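Local coordinates for uncharacterized protein (Azotobacter vinelandii, PDB 6RK0) that binds FAD and heme b and probably serves as a low-potential terminal oxidase associated with the iron-only nitrogenase, at residues S16-V21 with H85-L90; Y70-S75 with R134-G139; G97-R102 with K172-P177. All coordinates share one frame; numbering follows the deposited sequence. Where two conformers were deposited one is given.

How the interactions relate
Interaction 2 is the buried contact: strand 68-74 meets helix 126-140 through two rings beneath a heme. Interaction 1 lies at the surface and is carried wholly by charge, a salt bridge from the loop before strand 28-29 to Asp87; it alone has hydrogen bonds between its segments. Interaction 3 uses the far end of strand 88-100, where a valine packs against an arginine held by the turn after strand 169-174. All three reach one antiparallel sheet. Interactions 1 and 2 touch where Leu90 CD1 lies 3.6 Å from Trp71 CZ3, and Val21 CG1 packs 3.9 Å from Lys172 CD beside the FAD that interactions 1 and 3 share. Interactions 2 and 3 stay about 18 Å apart at their nearest atoms.

Interaction 1 of 3, residues S16-V21 with H85-L90; sequences SDRTHV and HQDICL. With FAD (flavin-adenine dinucleotide), chain G.
Arg18 and Asp87 form an end-on salt bridge in which both terminal nitrogens converge on one oxygen: NH1 of Arg18 lies 2.9 Å and NH2 of Arg18 3.0 Å from OD2 of Asp87. OD2 sits within 6° of the guanidinium plane, yet the carboxylate is turned 66° from that plane; NH1 uses the anti lone pair, whereas NH2 arrives from above the carboxylate. The chain of Arg18 is extended from CG to NE, which carries its charge across to Asp87. Glu168 takes NE of Arg18 and Arg119 takes OD1 of Asp87, making a chain of alternating charges. With an alanine here, OD2 of Asp87 and the carboxylate of Glu168 would probably lose the cation they share. The backbone O of Arg18 accepts a 2.8 Å hydrogen bond from O3B of FAD. Beyond the polar groups, CG2 of Val21 packs 3.5 Å from O4B of the adenosine ribose. Segment 16-21 thus lines the ribose in an FAD site built between subunits, to which Pro59 and Arg78 of the second subunit also bond.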
loop_
_atom_site.group_PDB
_atom_site.type_symbol
_atom_site.label_atom_id
_atom_site.label_comp_id
_atom_site.label_asym_id
_atom_site.label_seq_id
_atom_site.Cartn_x
_atom_site.Cartn_y
_atom_site.Cartn_z
ATOM N N SER A 16 -3.665 22.604 7.115
ATOM C CA SER A 16 -2.367 23.267 7.111
ATOM C C SER A 16 -1.949 23.504 5.667
ATOM O O SER A 16 -2.437 22.829 4.759
ATOM C CB SER A 16 -1.315 22.446 7.837
ATOM O OG SER A 16 -1.103 21.245 7.121
ATOM N N ASP A 17 -0.974 24.405 5.459
ATOM C CA ASP A 17 -0.449 24.580 4.105
ATOM C C ASP A 17 0.118 23.275 3.568
ATOM O O ASP A 17 -0.082 22.954 2.389
ATOM C CB ASP A 17 0.651 25.657 4.072
ATOM C CG ASP A 17 0.132 27.043 4.271
ATOM O OD1 ASP A 17 -1.104 27.272 4.232
ATOM O OD2 ASP A 17 0.973 27.925 4.478
ATOM N N ARG A 18 0.805 22.498 4.405
ATOM C CA ARG A 18 1.478 21.323 3.871
ATOM C C ARG A 18 0.530 20.165 3.581
ATOM O O ARG A 18 0.962 19.214 2.918
ATOM C CB ARG A 18 2.652 20.906 4.748
ATOM C CG ARG A 18 2.256 20.390 6.067
ATOM C CD ARG A 18 3.480 19.928 6.842
ATOM N NE ARG A 18 3.082 19.405 8.126
ATOM C CZ ARG A 18 3.946 19.032 9.072
ATOM N NH1 ARG A 18 5.265 19.031 8.884
ATOM N NH2 ARG A 18 3.466 18.634 10.243
ATOM N N THR A 19 -0.738 20.267 3.982
ATOM C CA THR A 19 -1.759 19.292 3.620
ATOM C C THR A 19 -2.719 19.792 2.568
ATOM O O THR A 19 -3.709 19.123 2.285
ATOM C CB THR A 19 -2.526 18.770 4.839
ATOM O OG1 THR A 19 -3.062 19.858 5.598
ATOM C CG2 THR A 19 -1.654 17.856 5.713
ATOM N N HIS A 20 -2.417 20.919 1.925
ATOM C CA HIS A 20 -3.320 21.468 0.911
ATOM C C HIS A 20 -3.145 20.738 -0.419
ATOM O O HIS A 20 -2.087 20.853 -1.055
ATOM C CB HIS A 20 -3.071 22.965 0.757
ATOM C CG HIS A 20 -3.854 23.576 -0.361
ATOM N ND1 HIS A 20 -5.225 23.698 -0.346
ATOM C CD2 HIS A 20 -3.452 24.017 -1.577
ATOM C CE1 HIS A 20 -5.627 24.275 -1.466
ATOM N NE2 HIS A 20 -4.573 24.450 -2.240
ATOM N N VAL A 21 -4.173 19.994 -0.838
ATOM C CA VAL A 21 -4.148 19.277 -2.111
ATOM C C VAL A 21 -4.177 20.309 -3.232
ATOM O O VAL A 21 -5.110 21.125 -3.336
ATOM C CB VAL A 21 -5.359 18.330 -2.200
ATOM C CG1 VAL A 21 -5.428 17.652 -3.561
ATOM C CG2 VAL A 21 -5.326 17.283 -1.113
ATOM N N HIS A 85 12.004 12.529 16.687
ATOM C CA HIS A 85 12.697 13.767 16.365
ATOM C C HIS A 85 12.419 14.293 14.957
ATOM O O HIS A 85 13.159 15.152 14.470
ATOM C CB HIS A 85 14.192 13.585 16.600
ATOM C CG HIS A 85 14.513 13.106 17.984
ATOM N ND1 HIS A 85 14.251 13.860 19.108
ATOM C CD2 HIS A 85 15.035 11.938 18.429
ATOM C CE1 HIS A 85 14.615 13.184 20.184
ATOM N NE2 HIS A 85 15.094 12.015 19.799
ATOM N N GLN A 86 11.353 13.835 14.306
ATOM C CA GLN A 86 11.015 14.345 12.979
ATOM C C GLN A 86 9.523 14.192 12.741
ATOM O O GLN A 86 8.898 13.251 13.229
ATOM C CB GLN A 86 11.787 13.610 11.877
ATOM C CG GLN A 86 11.389 12.156 11.748
ATOM C CD GLN A 86 12.189 11.470 10.664
ATOM O OE1 GLN A 86 11.829 11.536 9.468
ATOM N NE2 GLN A 86 13.317 10.878 11.029
ATOM N N ASP A 87 8.981 15.093 11.934
ATOM C CA ASP A 87 7.625 14.950 11.447
ATOM C C ASP A 87 7.611 13.888 10.341
ATOM O O ASP A 87 8.467 13.886 9.452
ATOM C CB ASP A 87 7.093 16.267 10.877
ATOM C CG ASP A 87 6.744 17.311 11.926
ATOM O OD1 ASP A 87 7.037 17.110 13.132
ATOM O OD2 ASP A 87 6.184 18.367 11.542
ATOM N N ILE A 88 6.634 12.994 10.417
ATOM C CA ILE A 88 6.468 11.889 9.476
ATOM C C ILE A 88 5.209 12.063 8.642
ATOM O O ILE A 88 4.371 12.941 8.874
ATOM C CB ILE A 88 6.495 10.533 10.197
ATOM C CG1 ILE A 88 5.331 10.416 11.188
ATOM C CG2 ILE A 88 7.866 10.279 10.821
ATOM C CD1 ILE A 88 5.088 9.018 11.717
ATOM N N CYS A 89 5.075 11.163 7.665
ATOM C CA CYS A 89 3.855 11.022 6.875
ATOM C C CYS A 89 3.397 9.583 7.034
ATOM O O CYS A 89 4.161 8.664 6.767
ATOM C CB CYS A 89 4.148 11.303 5.410
ATOM S SG CYS A 89 2.736 11.089 4.271
ATOM N N LEU A 90 2.137 9.388 7.396
ATOM C CA LEU A 90 1.519 8.057 7.439
ATOM C C LEU A 90 0.438 8.061 6.358
ATOM O O LEU A 90 -0.522 8.846 6.426
ATOM C CB LEU A 90 0.980 7.771 8.837
ATOM C CG LEU A 90 0.424 6.366 9.062
ATOM C CD1 LEU A 90 0.493 6.005 10.544
ATOM C CD2 LEU A 90 -1.017 6.244 8.542
HETATM P PA FAD G . 0.182 17.879 -4.379
HETATM O O1A FAD G . -1.217 18.282 -4.660
HETATM O O2A FAD G . 1.277 18.796 -4.821
HETATM O O5B FAD G . 0.342 17.545 -2.834
HETATM C C5B FAD G . 0.012 18.555 -1.856
HETATM C C4B FAD G . -0.620 17.896 -0.659
HETATM O O4B FAD G . -1.811 17.196 -1.077
HETATM C C3B FAD G . 0.208 16.815 0.017
HETATM O O3B FAD G . 1.224 17.349 0.840
HETATM C C2B FAD G . -0.865 16.004 0.738
HETATM O O2B FAD G . -1.174 16.629 1.959
HETATM C C1B FAD G . -2.037 16.076 -0.241
HETATM N N9A FAD G . -2.136 14.894 -1.096
HETATM C C8A FAD G . -1.513 14.656 -2.288
HETATM N N7A FAD G . -1.757 13.465 -2.771
HETATM C C5A FAD G . -2.580 12.874 -1.831
HETATM C C6A FAD G . -3.186 11.597 -1.761
HETATM N N6A FAD G . -3.019 10.626 -2.680
HETATM N N1A FAD G . -3.939 11.324 -0.669
HETATM C C2A FAD G . -4.088 12.269 0.262
HETATM N N3A FAD G . -3.570 13.497 0.315
HETATM C C4A FAD G . -2.826 13.744 -0.792
HETATM N N1 FAD G . -0.633 9.841 -9.150
HETATM C C2 FAD G . 0.090 9.841 -10.312
HETATM O O2 FAD G . 0.620 10.873 -10.747
HETATM N N3 FAD G . 0.272 8.668 -11.010
HETATM C C4 FAD G . -0.221 7.454 -10.644
HETATM O O4 FAD G . 0.035 6.433 -11.281
HETATM C C4X FAD G . -1.031 7.481 -9.445
HETATM N N5 FAD G . -1.593 6.332 -9.026
HETATM C C5X FAD G . -2.299 6.355 -7.822
HETATM C C6 FAD G . -2.837 5.152 -7.327
HETATM C C7 FAD G . -3.523 5.118 -6.114
HETATM C C7M FAD G . -4.110 3.817 -5.612
HETATM C C8 FAD G . -3.663 6.313 -5.373
HETATM C C8M FAD G . -4.314 6.314 -4.032
HETATM C C9 FAD G . -3.162 7.506 -5.887
HETATM C C9A FAD G . -2.466 7.540 -7.080
HETATM N N10 FAD G . -1.949 8.740 -7.622
HETATM C C10 FAD G . -1.159 8.717 -8.758
HETATM C "C1'" FAD G . -2.105 10.035 -6.939
HETATM C "C2'" FAD G . -0.893 10.385 -6.093
HETATM O "O2'" FAD G . -0.973 9.708 -4.851
HETATM C "C3'" FAD G . -0.832 11.890 -5.846
HETATM O "O3'" FAD G . -2.036 12.317 -5.224
HETATM C "C4'" FAD G . -0.608 12.697 -7.119
HETATM O "O4'" FAD G . 0.502 12.159 -7.837
HETATM C "C5'" FAD G . -0.308 14.138 -6.800
HETATM O "O5'" FAD G . 0.803 14.211 -5.882
HETATM P P FAD G . 1.557 15.568 -5.603
HETATM O O1P FAD G . 2.020 16.220 -6.879
HETATM O O2P FAD G . 2.594 15.286 -4.526
HETATM O O3P FAD G . 0.366 16.416 -4.960
#

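Interaction 2 of 3, residues Y70-S75 with R134-G139; sequences YWHGSS and RNFVDG. With HEM (protoporphyrin IX containing Fe), chain C.
His72 and Phe136 meet under the heme, in a pocket where strand 68-74 supplies the axial ligand and helix 126-140 packs beside it. The antiparallel sheet is that of the pyridoxamine 5'-phosphate oxidase family, here carrying heme b as well as flavin. CG of His72 stands between the backbone N and carbonyl carbon (chi1 86°), raising the imidazole toward the porphyrin so that NE2 of His72 binds the iron at 2.0 Å. A water completes the other axial position, 2.1 Å from iron. Phe136 holds CG anti to its own N (chi1 175°), sending the ring off the helix beneath the heme rim; its CE2 comes 3.4 Å from C3B of the heme, and the vinyl carbon CBB lies over one ring face. The His72 and Phe136 rings are oblique, with planes 49° apart and centroids separated by 5.3 Å. The backbone O of His72 accepts a hydrogen bond from N3 of a FAD. Between the segments, the closest approach is ND1 of His72 to CE2 of Phe136, 3.6 Å.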
loop_
_atom_site.group_PDB
_atom_site.type_symbol
_atom_site.label_atom_id
_atom_site.label_comp_id
_atom_site.label_asym_id
_atom_site.label_seq_id
_atom_site.Cartn_x
_atom_site.Cartn_y
_atom_site.Cartn_z
ATOM N N TYR A 70 -2.472 4.329 15.723
ATOM C CA TYR A 70 -1.445 3.633 16.469
ATOM C C TYR A 70 -0.821 2.559 15.587
ATOM O O TYR A 70 -1.499 1.972 14.741
ATOM C CB TYR A 70 -2.064 2.897 17.698
ATOM C CG TYR A 70 -2.660 3.859 18.712
ATOM C CD1 TYR A 70 -3.902 4.459 18.493
ATOM C CD2 TYR A 70 -1.956 4.197 19.875
ATOM C CE1 TYR A 70 -4.435 5.379 19.422
ATOM C CE2 TYR A 70 -2.494 5.108 20.794
ATOM C CZ TYR A 70 -3.716 5.697 20.546
ATOM O OH TYR A 70 -4.203 6.573 21.480
ATOM N N TRP A 71 0.458 2.264 15.836
ATOM C CA TRP A 71 1.126 1.137 15.195
ATOM C C TRP A 71 2.168 0.600 16.176
ATOM O O TRP A 71 2.499 1.251 17.181
ATOM C CB TRP A 71 1.705 1.499 13.817
ATOM C CG TRP A 71 2.764 2.563 13.807
ATOM C CD1 TRP A 71 4.111 2.393 13.666
ATOM C CD2 TRP A 71 2.559 3.994 13.850
ATOM N NE1 TRP A 71 4.739 3.621 13.627
ATOM C CE2 TRP A 71 3.810 4.614 13.728
ATOM C CE3 TRP A 71 1.425 4.806 13.959
ATOM C CZ2 TRP A 71 3.967 6.018 13.730
ATOM C CZ3 TRP A 71 1.578 6.195 13.997
ATOM C CH2 TRP A 71 2.832 6.762 13.867
ATOM N N HIS A 72 2.652 -0.612 15.916
ATOM C CA HIS A 72 3.506 -1.317 16.858
ATOM C C HIS A 72 4.697 -1.942 16.146
ATOM O O HIS A 72 4.676 -2.183 14.938
ATOM C CB HIS A 72 2.737 -2.414 17.620
ATOM C CG HIS A 72 2.689 -3.732 16.885
ATOM N ND1 HIS A 72 2.046 -3.917 15.672
ATOM C CD2 HIS A 72 3.260 -4.926 17.170
ATOM C CE1 HIS A 72 2.253 -5.148 15.256
ATOM N NE2 HIS A 72 2.974 -5.783 16.148
ATOM N N GLY A 73 5.712 -2.290 16.927
ATOM C CA GLY A 73 6.859 -3.021 16.419
ATOM C C GLY A 73 7.821 -3.259 17.554
ATOM O O GLY A 73 7.424 -3.339 18.718
ATOM N N SER A 74 9.101 -3.399 17.268
ATOM C CA SER A 74 10.075 -3.666 18.323
ATOM C C SER A 74 10.396 -2.430 19.149
ATOM O O SER A 74 10.626 -1.348 18.602
ATOM C CB SER A 74 11.367 -4.188 17.700
ATOM O OG SER A 74 12.395 -4.301 18.668
ATOM N N SER A 75 10.504 -2.609 20.467
ATOM C CA SER A 75 11.025 -1.533 21.293
ATOM C C SER A 75 12.395 -1.055 20.842
ATOM O O SER A 75 12.755 0.098 21.114
ATOM C CB SER A 75 11.076 -1.979 22.750
ATOM O OG SER A 75 11.942 -3.073 22.924
ATOM N N ARG A 134 -4.220 -4.676 23.217
ATOM C CA ARG A 134 -5.449 -5.462 23.243
ATOM C C ARG A 134 -6.507 -4.847 22.327
ATOM O O ARG A 134 -7.230 -5.570 21.630
ATOM C CB ARG A 134 -5.965 -5.610 24.681
ATOM C CG ARG A 134 -7.288 -6.374 24.744
ATOM C CD ARG A 134 -7.683 -6.825 26.150
ATOM N NE ARG A 134 -8.874 -7.698 26.113
ATOM C CZ ARG A 134 -9.291 -8.506 27.095
ATOM N NH1 ARG A 134 -8.666 -8.572 28.284
ATOM N NH2 ARG A 134 -10.386 -9.247 26.895
ATOM N N ASN A 135 -6.597 -3.506 22.289
ATOM C CA ASN A 135 -7.541 -2.864 21.385
ATOM C C ASN A 135 -7.216 -3.207 19.936
ATOM O O ASN A 135 -8.127 -3.409 19.127
ATOM C CB ASN A 135 -7.482 -1.348 21.576
ATOM C CG ASN A 135 -7.983 -0.881 22.931
ATOM O OD1 ASN A 135 -8.769 -1.560 23.600
ATOM N ND2 ASN A 135 -7.545 0.318 23.329
ATOM N N PHE A 136 -5.925 -3.258 19.587
ATOM C CA PHE A 136 -5.521 -3.630 18.223
ATOM C C PHE A 136 -6.035 -5.021 17.876
ATOM O O PHE A 136 -6.705 -5.224 16.850
ATOM C CB PHE A 136 -3.998 -3.572 18.178
ATOM C CG PHE A 136 -3.340 -4.029 16.902
ATOM C CD1 PHE A 136 -3.890 -3.806 15.644
ATOM C CD2 PHE A 136 -2.107 -4.679 17.005
ATOM C CE1 PHE A 136 -3.183 -4.224 14.491
ATOM C CE2 PHE A 136 -1.394 -5.063 15.856
ATOM C CZ PHE A 136 -1.956 -4.826 14.610
ATOM N N VAL A 137 -5.727 -6.012 18.715
ATOM C CA VAL A 137 -6.101 -7.383 18.403
ATOM C C VAL A 137 -7.616 -7.524 18.313
ATOM O O VAL A 137 -8.133 -8.123 17.365
ATOM C CB VAL A 137 -5.496 -8.330 19.468
ATOM C CG1 VAL A 137 -6.096 -9.724 19.380
ATOM C CG2 VAL A 137 -3.980 -8.344 19.362
ATOM N N ASP A 138 -8.340 -6.993 19.302
ATOM C CA ASP A 138 -9.783 -7.162 19.309
ATOM C C ASP A 138 -10.489 -6.319 18.267
ATOM O O ASP A 138 -11.633 -6.625 17.901
ATOM C CB ASP A 138 -10.334 -6.882 20.715
ATOM C CG ASP A 138 -10.043 -8.031 21.652
ATOM O OD1 ASP A 138 -9.390 -9.029 21.295
ATOM O OD2 ASP A 138 -10.534 -7.967 22.804
ATOM N N GLY A 139 -9.798 -5.298 17.730
ATOM C CA GLY A 139 -10.316 -4.574 16.584
ATOM C C GLY A 139 -10.249 -5.362 15.291
ATOM O O GLY A 139 -11.010 -5.100 14.363
HETATM C CHA HEM C . 6.469 -7.294 14.774
HETATM C CHB HEM C . 2.097 -8.122 12.998
HETATM C CHC HEM C . 0.307 -8.064 17.475
HETATM C CHD HEM C . 4.715 -7.538 19.259
HETATM C C1A HEM C . 5.424 -7.543 13.924
HETATM C C2A HEM C . 5.576 -7.646 12.478
HETATM C C3A HEM C . 4.354 -7.871 11.961
HETATM C C4A HEM C . 3.451 -7.911 13.102
HETATM C CMA HEM C . 3.931 -8.084 10.534
HETATM C CAA HEM C . 6.895 -7.559 11.696
HETATM C CBA HEM C . 7.712 -8.880 11.722
HETATM C CGA HEM C . 8.687 -8.832 10.576
HETATM O O1A HEM C . 8.498 -9.531 9.517
HETATM O O2A HEM C . 9.684 -8.043 10.672
HETATM C C1B HEM C . 1.220 -8.206 14.048
HETATM C C2B HEM C . -0.210 -8.366 13.925
HETATM C C3B HEM C . -0.692 -8.336 15.176
HETATM C C4B HEM C . 0.418 -8.168 16.095
HETATM C CMB HEM C . -0.920 -8.513 12.585
HETATM C CAB HEM C . -2.105 -8.466 15.691
HETATM C CBB HEM C . -3.155 -8.864 14.982
HETATM C C1C HEM C . 1.347 -7.912 18.346
HETATM C C2C HEM C . 1.211 -7.857 19.770
HETATM C C3C HEM C . 2.442 -7.762 20.281
HETATM C C4C HEM C . 3.359 -7.725 19.171
HETATM C CMC HEM C . -0.128 -7.858 20.491
HETATM C CAC HEM C . 2.867 -7.706 21.723
HETATM C CBC HEM C . 2.207 -8.424 22.662
HETATM C C1D HEM C . 5.587 -7.378 18.187
HETATM C C2D HEM C . 6.994 -7.134 18.302
HETATM C C3D HEM C . 7.485 -7.061 17.063
HETATM C C4D HEM C . 6.374 -7.258 16.149
HETATM C CMD HEM C . 7.770 -6.987 19.609
HETATM C CAD HEM C . 8.937 -6.890 16.637
HETATM C CBD HEM C . 9.591 -8.267 16.415
HETATM C CGD HEM C . 11.089 -8.127 16.209
HETATM O O1D HEM C . 11.532 -7.870 15.072
HETATM O O2D HEM C . 11.850 -8.250 17.195
HETATM N NA HEM C . 4.119 -7.713 14.290
HETATM N NB HEM C . 1.596 -8.098 15.362
HETATM N NC HEM C . 2.661 -7.835 18.003
HETATM N ND HEM C . 5.216 -7.458 16.872
HETATM FE FE HEM C . 3.401 -7.742 16.161
HETATM O O HOH W 1 3.721 -9.831 16.195
#

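Interaction 3 of 3, residues G97-R102 with K172-P177; sequences GLVIAR and KVRTGP. With FAD (flavin-adenine dinucleotide), chain G.
Val99 sets its two methyls against the guanidinium of Arg174, the close-packed part of the contact. CG2 of Val99 reaches NH1 of Arg174 at 3.6 Å, while CG1 rests over one face of the group, 3.9 Å above its plane and displaced toward the rim. With CG anti to the backbone N (chi1 -166°) and the chain extended as far as NE, Arg174 runs out from its strand to lie along the turn that follows. There it holds the turn's carbonyls: NH2 of Arg174 bonds to O of Pro177 at 2.9 Å, and NH1 of Arg174 to the same oxygen at 3.1 Å, both from one face of the carbonyl plane. A weaker bond joins NH1 to O of Gly176, and Asn110 accepts from NH1 as well.

The two strands belong to the antiparallel sheet of this flavin-binding fold but are not direct neighbours; strand 108-118 pairs with each, so side chains bridge across it. The Gly176 and Pro177 side is looser: Pro177 is exposed, CG1 of Val99 comes only within 4.4 Å of C of Pro177, and O of Gly176 is 4.4 Å from CG2 of Val99. Lys172 is instead a cofactor-site residue: its NZ donates to O3' of FAD at 2.9 Å and bonds to O2A of a heme whose iron is held by His72 of the second subunit, while its CD packs 3.5 Å from C5A of the adenine.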
loop_
_atom_site.group_PDB
_atom_site.type_symbol
_atom_site.label_atom_id
_atom_site.label_comp_id
_atom_site.label_asym_id
_atom_site.label_seq_id
_atom_site.Cartn_x
_atom_site.Cartn_y
_atom_site.Cartn_z
ATOM N N GLY A 97 -10.454 0.495 -8.247
ATOM C CA GLY A 97 -10.800 0.117 -9.606
ATOM C C GLY A 97 -9.811 0.695 -10.585
ATOM O O GLY A 97 -9.134 1.675 -10.292
ATOM N N LEU A 98 -9.752 0.087 -11.772
ATOM C CA LEU A 98 -9.009 0.613 -12.912
ATOM C C LEU A 98 -10.001 1.333 -13.827
ATOM O O LEU A 98 -11.028 0.758 -14.208
ATOM C CB LEU A 98 -8.312 -0.514 -13.667
ATOM C CG LEU A 98 -7.471 -0.056 -14.848
ATOM C CD1 LEU A 98 -6.302 0.822 -14.423
ATOM C CD2 LEU A 98 -6.968 -1.237 -15.659
ATOM N N VAL A 99 -9.704 2.600 -14.145
ATOM C CA VAL A 99 -10.589 3.453 -14.932
ATOM C C VAL A 99 -10.040 3.509 -16.363
ATOM O O VAL A 99 -8.930 4.019 -16.607
ATOM C CB VAL A 99 -10.708 4.850 -14.297
ATOM C CG1 VAL A 99 -11.579 5.754 -15.170
ATOM C CG2 VAL A 99 -11.277 4.780 -12.885
ATOM N N ILE A 100 -10.807 2.929 -17.292
ATOM C CA ILE A 100 -10.448 2.777 -18.692
ATOM C C ILE A 100 -11.167 3.875 -19.474
ATOM O O ILE A 100 -12.400 3.898 -19.566
ATOM C CB ILE A 100 -10.887 1.400 -19.194
ATOM C CG1 ILE A 100 -10.164 0.288 -18.413
ATOM C CG2 ILE A 100 -10.637 1.248 -20.686
ATOM C CD1 ILE A 100 -10.728 -1.085 -18.566
ATOM N N ALA A 101 -10.397 4.812 -20.013
ATOM C CA ALA A 101 -10.919 5.957 -20.738
ATOM C C ALA A 101 -10.704 5.773 -22.240
ATOM O O ALA A 101 -10.027 4.854 -22.695
ATOM C CB ALA A 101 -10.249 7.223 -20.259
ATOM N N ARG A 102 -11.274 6.693 -23.030
ATOM C CA ARG A 102 -11.109 6.709 -24.481
ATOM C C ARG A 102 -9.734 7.182 -24.905
ATOM O O ARG A 102 -9.302 6.846 -26.011
ATOM C CB ARG A 102 -12.194 7.600 -25.094
ATOM C CG ARG A 102 -13.580 7.086 -24.884
ATOM C CD ARG A 102 -14.647 8.179 -24.956
ATOM N NE ARG A 102 -15.968 7.652 -24.697
ATOM C CZ ARG A 102 -16.427 7.313 -23.495
ATOM N NH1 ARG A 102 -15.740 7.636 -22.386
ATOM N NH2 ARG A 102 -17.612 6.734 -23.373
ATOM N N LYS A 172 -7.798 12.146 -0.624
ATOM C CA LYS A 172 -8.276 12.220 -1.985
ATOM C C LYS A 172 -9.095 10.975 -2.232
ATOM O O LYS A 172 -8.713 9.878 -1.800
ATOM C CB LYS A 172 -7.143 12.345 -3.048
ATOM C CG LYS A 172 -6.430 13.686 -3.015
ATOM C CD LYS A 172 -5.235 13.742 -3.934
ATOM C CE LYS A 172 -5.533 13.795 -5.450
ATOM N NZ LYS A 172 -4.258 13.823 -6.233
ATOM N N VAL A 173 -10.221 11.139 -2.932
ATOM C CA VAL A 173 -11.123 10.039 -3.255
ATOM C C VAL A 173 -11.572 10.195 -4.688
ATOM O O VAL A 173 -12.007 11.287 -5.079
ATOM C CB VAL A 173 -12.358 10.030 -2.318
ATOM C CG1 VAL A 173 -13.346 8.947 -2.745
ATOM C CG2 VAL A 173 -11.923 9.851 -0.865
ATOM N N ARG A 174 -11.519 9.102 -5.449
ATOM C CA ARG A 174 -12.138 9.052 -6.767
ATOM C C ARG A 174 -13.071 7.863 -6.816
ATOM O O ARG A 174 -12.686 6.755 -6.409
ATOM C CB ARG A 174 -11.128 8.955 -7.910
ATOM C CG ARG A 174 -11.783 9.253 -9.266
ATOM C CD ARG A 174 -10.973 8.672 -10.423
ATOM N NE ARG A 174 -11.430 9.167 -11.719
ATOM C CZ ARG A 174 -12.514 8.744 -12.372
ATOM N NH1 ARG A 174 -13.228 7.707 -11.952
ATOM N NH2 ARG A 174 -12.848 9.373 -13.513
ATOM N N THR A 175 -14.274 8.094 -7.343
ATOM C CA THR A 175 -15.260 7.066 -7.609
ATOM C C THR A 175 -15.831 7.271 -9.015
ATOM O O THR A 175 -15.684 8.338 -9.599
ATOM C CB THR A 175 -16.437 7.100 -6.602
ATOM O OG1 THR A 175 -17.117 8.365 -6.701
ATOM C CG2 THR A 175 -15.979 6.917 -5.151
ATOM N N GLY A 176 -16.543 6.262 -9.504
ATOM C CA GLY A 176 -17.387 6.410 -10.678
ATOM C C GLY A 176 -16.684 6.206 -12.002
ATOM O O GLY A 176 -15.541 5.739 -12.083
ATOM N N PRO A 177 -17.387 6.571 -13.083
ATOM C CA PRO A 177 -16.927 6.235 -14.434
ATOM C C PRO A 177 -15.737 7.078 -14.870
ATOM O O PRO A 177 -15.356 8.085 -14.239
ATOM C CB PRO A 177 -18.170 6.507 -15.327
ATOM C CG PRO A 177 -19.303 6.585 -14.409
ATOM C CD PRO A 177 -18.789 7.052 -13.081
HETATM P PA FAD G . 0.182 17.879 -4.379
HETATM O O1A FAD G . -1.217 18.282 -4.660
HETATM O O2A FAD G . 1.277 18.796 -4.821
HETATM O O5B FAD G . 0.342 17.545 -2.834
HETATM C C5B FAD G . 0.012 18.555 -1.856
HETATM C C4B FAD G . -0.620 17.896 -0.659
HETATM O O4B FAD G . -1.811 17.196 -1.077
HETATM C C3B FAD G . 0.208 16.815 0.017
HETATM O O3B FAD G . 1.224 17.349 0.840
HETATM C C2B FAD G . -0.865 16.004 0.738
HETATM O O2B FAD G . -1.174 16.629 1.959
HETATM C C1B FAD G . -2.037 16.076 -0.241
HETATM N N9A FAD G . -2.136 14.894 -1.096
HETATM C C8A FAD G . -1.513 14.656 -2.288
HETATM N N7A FAD G . -1.757 13.465 -2.771
HETATM C C5A FAD G . -2.580 12.874 -1.831
HETATM C C6A FAD G . -3.186 11.597 -1.761
HETATM N N6A FAD G . -3.019 10.626 -2.680
HETATM N N1A FAD G . -3.939 11.324 -0.669
HETATM C C2A FAD G . -4.088 12.269 0.262
HETATM N N3A FAD G . -3.570 13.497 0.315
HETATM C C4A FAD G . -2.826 13.744 -0.792
HETATM N N1 FAD G . -0.633 9.841 -9.150
HETATM C C2 FAD G . 0.090 9.841 -10.312
HETATM O O2 FAD G . 0.620 10.873 -10.747
HETATM N N3 FAD G . 0.272 8.668 -11.010
HETATM C C4 FAD G . -0.221 7.454 -10.644
HETATM O O4 FAD G . 0.035 6.433 -11.281
HETATM C C4X FAD G . -1.031 7.481 -9.445
HETATM N N5 FAD G . -1.593 6.332 -9.026
HETATM C C5X FAD G . -2.299 6.355 -7.822
HETATM C C6 FAD G . -2.837 5.152 -7.327
HETATM C C7 FAD G . -3.523 5.118 -6.114
HETATM C C7M FAD G . -4.110 3.817 -5.612
HETATM C C8 FAD G . -3.663 6.313 -5.373
HETATM C C8M FAD G . -4.314 6.314 -4.032
HETATM C C9 FAD G . -3.162 7.506 -5.887
HETATM C C9A FAD G . -2.466 7.540 -7.080
HETATM N N10 FAD G . -1.949 8.740 -7.622
HETATM C C10 FAD G . -1.159 8.717 -8.758
HETATM C "C1'" FAD G . -2.105 10.035 -6.939
HETATM C "C2'" FAD G . -0.893 10.385 -6.093
HETATM O "O2'" FAD G . -0.973 9.708 -4.851
HETATM C "C3'" FAD G . -0.832 11.890 -5.846
HETATM O "O3'" FAD G . -2.036 12.317 -5.224
HETATM C "C4'" FAD G . -0.608 12.697 -7.119
HETATM O "O4'" FAD G . 0.502 12.159 -7.837
HETATM C "C5'" FAD G . -0.308 14.138 -6.800
HETATM O "O5'" FAD G . 0.803 14.211 -5.882
HETATM P P FAD G . 1.557 15.568 -5.603
HETATM O O1P FAD G . 2.020 16.220 -6.879
HETATM O O2P FAD G . 2.594 15.286 -4.526
HETATM O O3P FAD G . 0.366 16.416 -4.960
#